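Local structure of Myo-inositol dehydrogenase (Corynebacterium glutamicum, 3EUW) at residues R6-G11 with D64-I69; A252-P257 with D272-F277; N188-T193 with T216-K221; V192-A197 with E322-G327. The protein probably acts as an NAD+-dependent inositol 2-dehydrogenase of the Gfo/Idh/MocA family, oxidising the C2 hydroxyl of myo-inositol. One frame throughout, in Å; residues are numbered along the deposited sequence.

How the contacts relate
Along the chain, contact 1 comes first, in the NAD-binding Rossmann part, where strands 5-10 and 68-71 are neighbours in the parallel sheet. Contacts 3 and 4 lie on the opposite side of the chain's centre, their centres about 38 and 41 Å from that of contact 1. These two share Val192 and Thr193 on strand 189-197 of the mixed sheet: contact 3 pairs it with strand 212-219, while contact 4 sets the end of helix 307-326 against it. Contact 2, about 30 Å from contacts 3 and 4 by centres, falls between the two partners of contact 4 in sequence. Of these four, contacts 2, 3 and 4 touch other subunits of the tetramer, and contact 1 does not.

Contact 1: residues R6-G11 with D64-I69; sequences RIALFG and DDIDGI
Ala8 and its isoleucine neighbours make the close-packed part of this pairing. The Ala8 methyl CB rests 3.7 Å from CG2 of Ile66 and 3.9 Å from CG1 of Ile69. Farther along, CG2 of Ile69 meets the Phe10 ring at its edge, in the ring plane, 3.8 Å from CD2. Val60 of helix 57-60 packs on Ala8 and Phe10 too, while Ala85 of helix 78-87 lies against Ile69. On the other face of the sheet, Ile7 CD1 leans over Gly68, which has no side chain to stand in its way. Between these layers the strands run parallel, with Ala8 N bonded to Gly68 O at 2.9 Å.

Toward Arg6 the packing gives way to a partly exposed, polar end. Arg6 O collects two N-H groups, that of Gly68 in the carbonyl plane and that of Asp67 tilted 19° from it. Arg6 NE makes a long salt bridge to Asp65 OD2, 4.0 Å, and a weak long pair with Glu30; Asp65 is held more firmly by Arg63. Asp67 OD2 takes the Arg6 N-H on its anti lone pair, at 2.8 Å and almost straight, which implies that a side-chain carboxylate continues the backbone bonding where strand 68-71 has not yet begun.

Contact 2: residues A252-P257 with D272-F277; sequences ADNIRP and DPIFNF
Phe275 turns the flat of its ring toward the 255-257 backbone: Arg256 C lies 4.1 Å and Pro257 N 4.0 Å above one face of the Phe275 ring, displaced toward the rim. Two side chains flank this ring-on-backbone contact. Ile255 sends its CG2 obliquely to CE2, 3.7 Å away, and the Pro257 ring brings CB to within 3.8 Å of CE1. The Phe275 main chain joins in as well, since its N-H points almost directly at Ile255 O, 3.1 Å away with an angle of 167° at the hydrogen.

Ile274 reaches instead toward Asn254 and Arg256. Its CG1 is placed between the backbone N and the carbonyl carbon (chi1 66°), and the chain runs on extended, carrying CD1 to the flat amide of Asn254, 3.4 Å from CG. That amide cannot swing freely, because its OD1 and ND2 are bonded to Gln239 and Asp238. CG2 of Ile274 meets Arg256 CG, the two side chains crossing at about a right angle.

Arg256 then bends at chi3 (-86°) past Asp272, with CD 3.4 Å from Asp272 O. In the plane of its guanidinium, at the edge, a water bridges NH1 to Asp272 N. Asp272 OD2 lies 3.5 Å from Pro257 CG and is hydrogen-bonded to Thr258.

Arg261 of a second subunit pairs with Asp253, and Thr268 of a third subunit bonds to Asp272 O. The two loop segments leave strand 248-252 and lead into helix 278-281, flanking the small hairpin of strands 260-263 and 270-271.

Contact 3: residues N188-T193 with T216-K221; sequences NIVEVT and TLRGSK
A classic beta bulge interrupts the antiparallel pairing here: Val190 and Glu191 both face Arg218, and the register slips by one residue. Arg218 O takes a good bond from Val190 N at 2.9 Å and a weak one from Glu191 N at 3.5 Å. Returning across, Arg218 N bonds to Glu191 O.

Glu191 and Arg218 run side by side and point the same way. The glutamate is extended and the arginine bends at chi3 (-50°), which brings NE to 3.1 Å from Glu191 OE1 in a salt bridge, carboxylate and guanidinium planes 70° apart. Val190 CG2 lies against the aliphatic CG of Arg218.

The strands are neighbours in the mixed sheet of the C-terminal domain. The face of the sheet opposite Glu191 and Arg218 carries Val192 and Leu217, likewise alongside, touching CG2 to CD2 at 3.6 Å; helix 307-326 covers the valine and helix 169-185 the leucine. Next along the strands, back on the Glu191/Arg218 face, Thr193 and Thr216 exchange two backbone bonds. A water links Thr193 OG1, also hydrogen-bonded to Thr329 OG1, to Thr216 O.

At the exposed end Ser220 N donates to Asn188 O at 2.9 Å, and a second water joins Ser220 OG to Asn188 OD1.

Contact 4: residues V192-A197 with E322-G327; sequences VTATGA and ESAQTG
Ala194 presents its peptide groups to Ser323 and Ala324, and these are the flat groups that matter here, since no side-chain ring or amide of the two segments takes part. The N-H of Ala194 goes to Ser323 OG at 2.9 Å, while the carbonyl oxygen of Ala194 receives Ala324 CA at 3.2 Å in a CA-H...O contact. Ala324 CB also sits near that oxygen.

Ser323 supplies the polar grip. Its OG swings anti to the backbone N (chi1 175°), putting it beside the strand, where it accepts from Ala194 N and is also hydrogen-bonded to Arg328 O; two bonds thus hold the hydroxyl. The methyls of Ala194 and Ala324 touch more loosely, 4.2 Å between their CB atoms. The small side chains of Ala194 and Ala324 are consistent with the close approach of the short segments' axes, 6.2 Å at 60°.

Two waters complete the seam. One donates to Ala194 O and Ser323 O, the latter also receiving Thr326 N and Gly327 N as the helix ends. The other accepts from Gly196 N and donates to Ala324 O, 2.8 Å from each. On the far side of the strand Thr195 meets Arg218 of the fourth subunit.

The last turn of helix 307-326 therefore lies against strand 189-197, with Phe171 of helix 169-185 packing on both Ala194 and Ala324, and next to strand 330-331, into which the chain soon leads.

Contact 1: residues R6-G11 with D64-I69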
loop_
_atom_site.group_PDB
_atom_site.type_symbol
_atom_site.label_atom_id
_atom_site.label_comp_id
_atom_site.label_asym_id
_atom_site.label_seq_id
_atom_site.Cartn_x
_atom_site.Cartn_y
_atom_site.Cartn_z
ATOM N N ARG A 6 -30.537 32.289 -1.672
ATOM C CA ARG A 6 -30.167 33.003 -0.451
ATOM C C ARG A 6 -30.170 32.094 0.772
ATOM O O ARG A 6 -31.186 31.481 1.099
ATOM C CB ARG A 6 -31.137 34.160 -0.209
ATOM C CG ARG A 6 -31.234 35.168 -1.338
ATOM C CD ARG A 6 -29.998 36.008 -1.394
ATOM N NE ARG A 6 -30.291 37.398 -1.734
ATOM C CZ ARG A 6 -30.463 37.858 -2.969
ATOM N NH1 ARG A 6 -30.375 37.039 -4.013
ATOM N NH2 ARG A 6 -30.713 39.149 -3.155
ATOM N N ILE A 7 -29.043 32.046 1.471
ATOM C CA ILE A 7 -28.914 31.186 2.640
ATOM C C ILE A 7 -28.666 31.904 3.961
ATOM O O ILE A 7 -27.854 32.823 4.041
ATOM C CB ILE A 7 -27.750 30.180 2.456
ATOM C CG1 ILE A 7 -27.892 29.437 1.125
ATOM C CG2 ILE A 7 -27.713 29.209 3.629
ATOM C CD1 ILE A 7 -29.158 28.624 1.005
ATOM N N ALA A 8 -29.364 31.467 5.003
ATOM C CA ALA A 8 -29.170 32.023 6.337
ATOM C C ALA A 8 -28.410 30.958 7.146
ATOM O O ALA A 8 -28.779 29.783 7.125
ATOM C CB ALA A 8 -30.506 32.320 6.982
ATOM N N LEU A 9 -27.359 31.370 7.850
ATOM C CA LEU A 9 -26.549 30.451 8.643
ATOM C C LEU A 9 -26.636 30.683 10.148
ATOM O O LEU A 9 -26.517 31.820 10.615
ATOM C CB LEU A 9 -25.082 30.547 8.214
ATOM C CG LEU A 9 -24.054 29.843 9.115
ATOM C CD1 LEU A 9 -24.247 28.331 9.018
ATOM C CD2 LEU A 9 -22.631 30.236 8.704
ATOM N N PHE A 10 -26.842 29.602 10.901
ATOM C CA PHE A 10 -26.912 29.673 12.356
ATOM C C PHE A 10 -25.662 29.043 12.967
ATOM O O PHE A 10 -25.364 27.869 12.727
ATOM C CB PHE A 10 -28.158 28.948 12.871
ATOM C CG PHE A 10 -29.409 29.755 12.755
ATOM C CD1 PHE A 10 -29.700 30.732 13.690
ATOM C CD2 PHE A 10 -30.279 29.569 11.685
ATOM C CE1 PHE A 10 -30.837 31.519 13.570
ATOM C CE2 PHE A 10 -31.423 30.356 11.552
ATOM C CZ PHE A 10 -31.700 31.333 12.497
ATOM N N GLY A 11 -24.936 29.830 13.756
ATOM C CA GLY A 11 -23.723 29.346 14.387
ATOM C C GLY A 11 -22.495 29.910 13.697
ATOM O O GLY A 11 -22.330 29.763 12.488
ATOM N N ASP A 64 -37.442 38.186 4.456
ATOM C CA ASP A 64 -38.433 37.495 3.634
ATOM C C ASP A 64 -37.808 36.953 2.356
ATOM O O ASP A 64 -38.513 36.593 1.418
ATOM C CB ASP A 64 -39.611 38.436 3.302
ATOM C CG ASP A 64 -39.220 39.597 2.388
ATOM O OD1 ASP A 64 -38.019 39.874 2.201
ATOM O OD2 ASP A 64 -40.140 40.249 1.857
ATOM N N ASP A 65 -36.480 36.880 2.339
ATOM C CA ASP A 65 -35.736 36.397 1.175
ATOM C C ASP A 65 -34.950 35.105 1.422
ATOM O O ASP A 65 -34.201 34.671 0.555
ATOM C CB ASP A 65 -34.748 37.470 0.727
ATOM C CG ASP A 65 -33.675 37.734 1.770
ATOM O OD1 ASP A 65 -33.946 37.514 2.962
ATOM O OD2 ASP A 65 -32.569 38.172 1.411
ATOM N N ILE A 66 -35.105 34.498 2.593
ATOM C CA ILE A 66 -34.368 33.274 2.907
ATOM C C ILE A 66 -34.856 32.044 2.152
ATOM O O ILE A 66 -35.963 31.564 2.389
ATOM C CB ILE A 66 -34.427 32.948 4.413
ATOM C CG1 ILE A 66 -34.108 34.196 5.230
ATOM C CG2 ILE A 66 -33.418 31.853 4.745
ATOM C CD1 ILE A 66 -32.783 34.835 4.881
ATOM N N ASP A 67 -34.011 31.528 1.258
ATOM C CA ASP A 67 -34.341 30.335 0.470
ATOM C C ASP A 67 -33.989 29.054 1.225
ATOM O O ASP A 67 -34.579 28.001 0.997
ATOM C CB ASP A 67 -33.565 30.323 -0.847
ATOM C CG ASP A 67 -34.096 31.315 -1.848
ATOM O OD1 ASP A 67 -35.294 31.250 -2.180
ATOM O OD2 ASP A 67 -33.303 32.155 -2.308
ATOM N N GLY A 68 -33.008 29.151 2.111
ATOM C CA GLY A 68 -32.593 27.982 2.857
ATOM C C GLY A 68 -31.778 28.307 4.087
ATOM O O GLY A 68 -31.089 29.326 4.149
ATOM N N ILE A 69 -31.858 27.421 5.067
ATOM C CA ILE A 69 -31.135 27.602 6.316
ATOM C C ILE A 69 -30.188 26.449 6.649
ATOM O O ILE A 69 -30.485 25.294 6.368
ATOM C CB ILE A 69 -32.136 27.780 7.456
ATOM C CG1 ILE A 69 -32.713 29.191 7.386
ATOM C CG2 ILE A 69 -31.498 27.472 8.789
ATOM C CD1 ILE A 69 -33.804 29.451 8.390
#

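Contact 2: residues A252-P257 with D272-F277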
loop_
_atom_site.group_PDB
_atom_site.type_symbol
_atom_site.label_atom_id
_atom_site.label_comp_id
_atom_site.label_asym_id
_atom_site.label_seq_id
_atom_site.Cartn_x
_atom_site.Cartn_y
_atom_site.Cartn_z
ATOM N N ALA A 252 -12.369 1.263 2.229
ATOM C CA ALA A 252 -11.833 2.601 2.085
ATOM C C ALA A 252 -10.745 2.829 3.123
ATOM O O ALA A 252 -10.943 2.577 4.307
ATOM C CB ALA A 252 -12.939 3.649 2.251
ATOM N N ASP A 253 -9.590 3.297 2.656
ATOM C CA ASP A 253 -8.459 3.578 3.526
ATOM C C ASP A 253 -8.637 4.969 4.095
ATOM O O ASP A 253 -9.563 5.701 3.722
ATOM C CB ASP A 253 -7.134 3.569 2.744
ATOM C CG ASP A 253 -6.752 2.197 2.222
ATOM O OD1 ASP A 253 -6.792 1.218 2.999
ATOM O OD2 ASP A 253 -6.387 2.105 1.026
ATOM N N ASN A 254 -7.724 5.337 4.985
ATOM C CA ASN A 254 -7.727 6.657 5.580
ATOM C C ASN A 254 -7.039 7.597 4.606
ATOM O O ASN A 254 -6.418 7.149 3.645
ATOM C CB ASN A 254 -6.985 6.639 6.911
ATOM C CG ASN A 254 -7.864 6.157 8.051
ATOM O OD1 ASN A 254 -8.945 6.704 8.276
ATOM N ND2 ASN A 254 -7.406 5.137 8.778
ATOM N N ILE A 255 -7.152 8.897 4.853
ATOM C CA ILE A 255 -6.542 9.889 3.984
ATOM C C ILE A 255 -5.451 10.669 4.699
ATOM O O ILE A 255 -5.582 11.029 5.871
ATOM C CB ILE A 255 -7.609 10.882 3.439
ATOM C CG1 ILE A 255 -8.691 10.108 2.671
ATOM C CG2 ILE A 255 -6.951 11.916 2.535
ATOM C CD1 ILE A 255 -9.762 11.000 2.024
ATOM N N ARG A 256 -4.374 10.928 3.965
ATOM C CA ARG A 256 -3.219 11.655 4.469
ATOM C C ARG A 256 -3.064 12.953 3.678
ATOM O O ARG A 256 -3.592 13.074 2.574
ATOM C CB ARG A 256 -1.965 10.779 4.313
ATOM C CG ARG A 256 -2.000 9.518 5.169
ATOM C CD ARG A 256 -0.996 8.469 4.720
ATOM N NE ARG A 256 -1.550 7.618 3.666
ATOM C CZ ARG A 256 -1.080 7.545 2.421
ATOM N NH1 ARG A 256 -0.033 8.271 2.050
ATOM N NH2 ARG A 256 -1.667 6.741 1.541
ATOM N N PRO A 257 -2.338 13.943 4.232
ATOM C CA PRO A 257 -2.151 15.219 3.525
ATOM C C PRO A 257 -1.252 15.158 2.280
ATOM O O PRO A 257 -1.360 16.010 1.403
ATOM C CB PRO A 257 -1.591 16.146 4.613
ATOM C CG PRO A 257 -0.815 15.214 5.494
ATOM C CD PRO A 257 -1.713 13.982 5.572
ATOM N N ASP A 272 2.527 9.778 6.150
ATOM C CA ASP A 272 2.162 10.799 7.127
ATOM C C ASP A 272 1.067 10.287 8.052
ATOM O O ASP A 272 0.339 9.341 7.721
ATOM C CB ASP A 272 1.574 12.071 6.486
ATOM C CG ASP A 272 2.377 12.603 5.312
ATOM O OD1 ASP A 272 3.624 12.598 5.355
ATOM O OD2 ASP A 272 1.729 13.062 4.348
ATOM N N PRO A 273 0.952 10.898 9.241
ATOM C CA PRO A 273 -0.103 10.479 10.157
ATOM C C PRO A 273 -1.332 10.902 9.337
ATOM O O PRO A 273 -1.232 11.806 8.498
ATOM C CB PRO A 273 0.113 11.391 11.367
ATOM C CG PRO A 273 1.597 11.589 11.371
ATOM C CD PRO A 273 1.897 11.812 9.904
ATOM N N ILE A 274 -2.474 10.274 9.550
ATOM C CA ILE A 274 -3.641 10.644 8.761
ATOM C C ILE A 274 -4.263 11.938 9.275
ATOM O O ILE A 274 -3.898 12.412 10.347
ATOM C CB ILE A 274 -4.670 9.519 8.779
ATOM C CG1 ILE A 274 -5.237 9.337 10.196
ATOM C CG2 ILE A 274 -3.996 8.234 8.300
ATOM C CD1 ILE A 274 -6.351 8.274 10.289
ATOM N N PHE A 275 -5.190 12.519 8.520
ATOM C CA PHE A 275 -5.825 13.758 8.961
ATOM C C PHE A 275 -6.321 13.656 10.402
ATOM O O PHE A 275 -6.912 12.648 10.809
ATOM C CB PHE A 275 -6.973 14.148 8.035
ATOM C CG PHE A 275 -6.526 14.844 6.787
ATOM C CD1 PHE A 275 -5.644 15.919 6.859
ATOM C CD2 PHE A 275 -6.986 14.433 5.539
ATOM C CE1 PHE A 275 -5.228 16.574 5.705
ATOM C CE2 PHE A 275 -6.579 15.081 4.382
ATOM C CZ PHE A 275 -5.698 16.153 4.463
ATOM N N ASN A 276 -6.068 14.714 11.164
ATOM C CA ASN A 276 -6.424 14.766 12.569
ATOM C C ASN A 276 -7.755 15.444 12.867
ATOM O O ASN A 276 -8.360 15.186 13.901
ATOM C CB ASN A 276 -5.327 15.499 13.344
ATOM C CG ASN A 276 -5.500 15.376 14.841
ATOM O OD1 ASN A 276 -5.113 14.367 15.436
ATOM N ND2 ASN A 276 -6.102 16.390 15.459
ATOM N N PHE A 277 -8.197 16.315 11.971
ATOM C CA PHE A 277 -9.437 17.051 12.180
ATOM C C PHE A 277 -10.528 16.672 11.185
ATOM O O PHE A 277 -10.278 16.507 9.983
ATOM C CB PHE A 277 -9.148 18.549 12.109
ATOM C CG PHE A 277 -8.110 19.007 13.096
ATOM C CD1 PHE A 277 -8.374 18.991 14.466
ATOM C CD2 PHE A 277 -6.860 19.442 12.661
ATOM C CE1 PHE A 277 -7.401 19.404 15.393
ATOM C CE2 PHE A 277 -5.883 19.854 13.577
ATOM C CZ PHE A 277 -6.156 19.835 14.944
HETATM O O HOH W 1 1.957 10.000 3.206
#

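Contact 3: residues N188-T193 with T216-K221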
loop_
_atom_site.group_PDB
_atom_site.type_symbol
_atom_site.label_atom_id
_atom_site.label_comp_id
_atom_site.label_asym_id
_atom_site.label_seq_id
_atom_site.Cartn_x
_atom_site.Cartn_y
_atom_site.Cartn_z
ATOM N N ASN A 188 -32.864 -1.326 6.732
ATOM C CA ASN A 188 -33.652 -2.097 7.678
ATOM C C ASN A 188 -32.869 -2.887 8.722
ATOM O O ASN A 188 -32.426 -4.010 8.472
ATOM C CB ASN A 188 -34.562 -3.031 6.886
ATOM C CG ASN A 188 -35.298 -2.303 5.774
ATOM O OD1 ASN A 188 -35.609 -2.884 4.729
ATOM N ND2 ASN A 188 -35.586 -1.019 5.997
ATOM N N ILE A 189 -32.718 -2.292 9.901
ATOM C CA ILE A 189 -32.012 -2.928 11.004
ATOM C C ILE A 189 -33.073 -3.498 11.951
ATOM O O ILE A 189 -34.043 -2.818 12.283
ATOM C CB ILE A 189 -31.143 -1.913 11.767
ATOM C CG1 ILE A 189 -30.163 -1.225 10.806
ATOM C CG2 ILE A 189 -30.419 -2.607 12.914
ATOM C CD1 ILE A 189 -29.177 -2.145 10.121
ATOM N N VAL A 190 -32.897 -4.740 12.382
ATOM C CA VAL A 190 -33.870 -5.345 13.270
ATOM C C VAL A 190 -33.380 -5.542 14.702
ATOM O O VAL A 190 -34.168 -5.420 15.637
ATOM C CB VAL A 190 -34.379 -6.698 12.707
ATOM C CG1 VAL A 190 -35.095 -6.468 11.395
ATOM C CG2 VAL A 190 -33.226 -7.659 12.499
ATOM N N GLU A 191 -32.091 -5.832 14.877
ATOM C CA GLU A 191 -31.533 -6.042 16.216
ATOM C C GLU A 191 -30.281 -5.211 16.479
ATOM O O GLU A 191 -29.526 -4.887 15.556
ATOM C CB GLU A 191 -31.207 -7.523 16.446
ATOM C CG GLU A 191 -32.393 -8.470 16.246
ATOM C CD GLU A 191 -32.108 -9.890 16.712
ATOM O OE1 GLU A 191 -30.948 -10.340 16.608
ATOM O OE2 GLU A 191 -33.053 -10.565 17.173
ATOM N N VAL A 192 -30.062 -4.894 17.750
ATOM C CA VAL A 192 -28.920 -4.099 18.146
ATOM C C VAL A 192 -28.186 -4.678 19.348
ATOM O O VAL A 192 -28.790 -4.974 20.375
ATOM C CB VAL A 192 -29.355 -2.664 18.482
ATOM C CG1 VAL A 192 -28.188 -1.873 19.037
ATOM C CG2 VAL A 192 -29.898 -1.990 17.228
ATOM N N THR A 193 -26.875 -4.839 19.203
ATOM C CA THR A 193 -26.041 -5.360 20.281
ATOM C C THR A 193 -24.871 -4.402 20.479
ATOM O O THR A 193 -24.232 -3.996 19.514
ATOM C CB THR A 193 -25.512 -6.758 19.942
ATOM O OG1 THR A 193 -26.606 -7.585 19.538
ATOM C CG2 THR A 193 -24.860 -7.396 21.152
ATOM N N THR A 216 -22.768 -4.354 17.115
ATOM C CA THR A 216 -23.082 -5.315 16.069
ATOM C C THR A 216 -24.592 -5.253 15.789
ATOM O O THR A 216 -25.407 -5.542 16.660
ATOM C CB THR A 216 -22.668 -6.750 16.468
ATOM O OG1 THR A 216 -21.254 -6.797 16.678
ATOM C CG2 THR A 216 -23.003 -7.719 15.372
ATOM N N LEU A 217 -24.949 -4.851 14.574
ATOM C CA LEU A 217 -26.357 -4.735 14.180
ATOM C C LEU A 217 -26.745 -5.871 13.236
ATOM O O LEU A 217 -25.934 -6.306 12.417
ATOM C CB LEU A 217 -26.605 -3.412 13.447
ATOM C CG LEU A 217 -26.086 -2.102 14.040
ATOM C CD1 LEU A 217 -26.224 -0.994 13.010
ATOM C CD2 LEU A 217 -26.855 -1.761 15.307
ATOM N N ARG A 218 -27.980 -6.350 13.357
ATOM C CA ARG A 218 -28.469 -7.394 12.461
ATOM C C ARG A 218 -29.435 -6.753 11.468
ATOM O O ARG A 218 -30.382 -6.075 11.869
ATOM C CB ARG A 218 -29.198 -8.500 13.225
ATOM C CG ARG A 218 -29.897 -9.519 12.310
ATOM C CD ARG A 218 -30.495 -10.682 13.111
ATOM N NE ARG A 218 -29.503 -11.223 14.023
ATOM C CZ ARG A 218 -29.071 -12.472 14.010
ATOM N NH1 ARG A 218 -29.551 -13.330 13.117
ATOM N NH2 ARG A 218 -28.164 -12.860 14.899
ATOM N N GLY A 219 -29.175 -6.962 10.180
ATOM C CA GLY A 219 -30.034 -6.430 9.135
ATOM C C GLY A 219 -31.156 -7.414 8.839
ATOM O O GLY A 219 -31.031 -8.604 9.134
ATOM N N SER A 220 -32.242 -6.925 8.248
ATOM C CA SER A 220 -33.403 -7.753 7.936
ATOM C C SER A 220 -33.129 -9.006 7.107
ATOM O O SER A 220 -33.921 -9.951 7.122
ATOM C CB SER A 220 -34.465 -6.901 7.238
ATOM O OG SER A 220 -33.938 -6.293 6.074
ATOM N N LYS A 221 -32.013 -9.030 6.388
ATOM C CA LYS A 221 -31.685 -10.193 5.575
ATOM C C LYS A 221 -30.469 -10.969 6.090
ATOM O O LYS A 221 -29.855 -11.726 5.349
ATOM C CB LYS A 221 -31.451 -9.767 4.124
ATOM C CG LYS A 221 -32.679 -9.147 3.456
ATOM C CD LYS A 221 -32.398 -8.743 2.013
ATOM C CE LYS A 221 -33.637 -8.111 1.386
ATOM N NZ LYS A 221 -33.484 -7.853 -0.082
HETATM O O HOH W 2 -35.809 -5.835 3.866
HETATM O O HOH W 3 -28.557 -9.918 16.638
HETATM O O HOH W 4 -27.362 -7.349 17.040
#

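Contact 4: residues V192-A197 with E322-G327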
loop_
_atom_site.group_PDB
_atom_site.type_symbol
_atom_site.label_atom_id
_atom_site.label_comp_id
_atom_site.label_asym_id
_atom_site.label_seq_id
_atom_site.Cartn_x
_atom_site.Cartn_y
_atom_site.Cartn_z
ATOM N N VAL A 192 -30.062 -4.894 17.750
ATOM C CA VAL A 192 -28.920 -4.099 18.146
ATOM C C VAL A 192 -28.186 -4.678 19.348
ATOM O O VAL A 192 -28.790 -4.974 20.375
ATOM C CB VAL A 192 -29.355 -2.664 18.482
ATOM C CG1 VAL A 192 -28.188 -1.873 19.037
ATOM C CG2 VAL A 192 -29.898 -1.990 17.228
ATOM N N THR A 193 -26.875 -4.839 19.203
ATOM C CA THR A 193 -26.041 -5.360 20.281
ATOM C C THR A 193 -24.871 -4.402 20.479
ATOM O O THR A 193 -24.232 -3.996 19.514
ATOM C CB THR A 193 -25.512 -6.758 19.942
ATOM O OG1 THR A 193 -26.606 -7.585 19.538
ATOM C CG2 THR A 193 -24.860 -7.396 21.152
ATOM N N ALA A 194 -24.593 -4.033 21.723
ATOM C CA ALA A 194 -23.499 -3.107 21.984
ATOM C C ALA A 194 -22.756 -3.440 23.261
ATOM O O ALA A 194 -23.351 -3.889 24.239
ATOM C CB ALA A 194 -24.028 -1.661 22.051
ATOM N N THR A 195 -21.451 -3.187 23.245
ATOM C CA THR A 195 -20.585 -3.444 24.384
ATOM C C THR A 195 -19.735 -2.199 24.652
ATOM O O THR A 195 -19.062 -1.696 23.752
ATOM C CB THR A 195 -19.656 -4.625 24.079
ATOM O OG1 THR A 195 -20.442 -5.742 23.655
ATOM C CG2 THR A 195 -18.856 -5.010 25.309
ATOM N N GLY A 196 -19.765 -1.703 25.883
ATOM C CA GLY A 196 -18.982 -0.522 26.210
ATOM C C GLY A 196 -17.930 -0.836 27.249
ATOM O O GLY A 196 -18.106 -1.744 28.057
ATOM N N ALA A 197 -16.837 -0.084 27.230
ATOM C CA ALA A 197 -15.751 -0.282 28.182
ATOM C C ALA A 197 -15.102 1.059 28.562
ATOM O O ALA A 197 -15.424 2.101 27.989
ATOM C CB ALA A 197 -14.705 -1.234 27.596
ATOM N N GLU A 322 -28.809 1.052 25.647
ATOM C CA GLU A 322 -29.589 0.106 26.440
ATOM C C GLU A 322 -28.970 -1.295 26.405
ATOM O O GLU A 322 -28.919 -1.980 27.426
ATOM C CB GLU A 322 -31.021 0.058 25.923
ATOM C CG GLU A 322 -32.065 0.051 27.021
ATOM C CD GLU A 322 -32.543 -1.335 27.329
ATOM O OE1 GLU A 322 -32.828 -2.078 26.369
ATOM O OE2 GLU A 322 -32.646 -1.685 28.514
ATOM N N SER A 323 -28.515 -1.719 25.226
ATOM C CA SER A 323 -27.888 -3.030 25.084
ATOM C C SER A 323 -26.603 -3.063 25.911
ATOM O O SER A 323 -26.349 -4.008 26.649
ATOM C CB SER A 323 -27.552 -3.311 23.614
ATOM O OG SER A 323 -26.847 -4.535 23.477
ATOM N N ALA A 324 -25.799 -2.014 25.791
ATOM C CA ALA A 324 -24.536 -1.947 26.519
ATOM C C ALA A 324 -24.758 -1.981 28.021
ATOM O O ALA A 324 -23.979 -2.580 28.755
ATOM C CB ALA A 324 -23.785 -0.694 26.146
ATOM N N GLN A 325 -25.824 -1.337 28.479
ATOM C CA GLN A 325 -26.121 -1.306 29.905
ATOM C C GLN A 325 -26.756 -2.597 30.418
ATOM O O GLN A 325 -26.710 -2.874 31.622
ATOM C CB GLN A 325 -27.058 -0.142 30.227
ATOM C CG GLN A 325 -26.484 1.242 29.955
ATOM C CD GLN A 325 -27.484 2.360 30.236
ATOM O OE1 GLN A 325 -28.629 2.312 29.782
ATOM N NE2 GLN A 325 -27.051 3.371 30.978
ATOM N N THR A 326 -27.328 -3.393 29.519
ATOM C CA THR A 326 -28.027 -4.606 29.939
ATOM C C THR A 326 -27.388 -5.947 29.627
ATOM O O THR A 326 -27.796 -6.975 30.178
ATOM C CB THR A 326 -29.461 -4.610 29.371
ATOM O OG1 THR A 326 -29.408 -4.518 27.939
ATOM C CG2 THR A 326 -30.247 -3.405 29.919
ATOM N N GLY A 327 -26.404 -5.958 28.739
ATOM C CA GLY A 327 -25.755 -7.212 28.412
ATOM C C GLY A 327 -26.609 -8.129 27.560
ATOM O O GLY A 327 -26.532 -9.349 27.684
HETATM O O HOH W 5 -24.914 -5.962 25.324
HETATM O O HOH W 6 -21.289 -2.698 28.025
#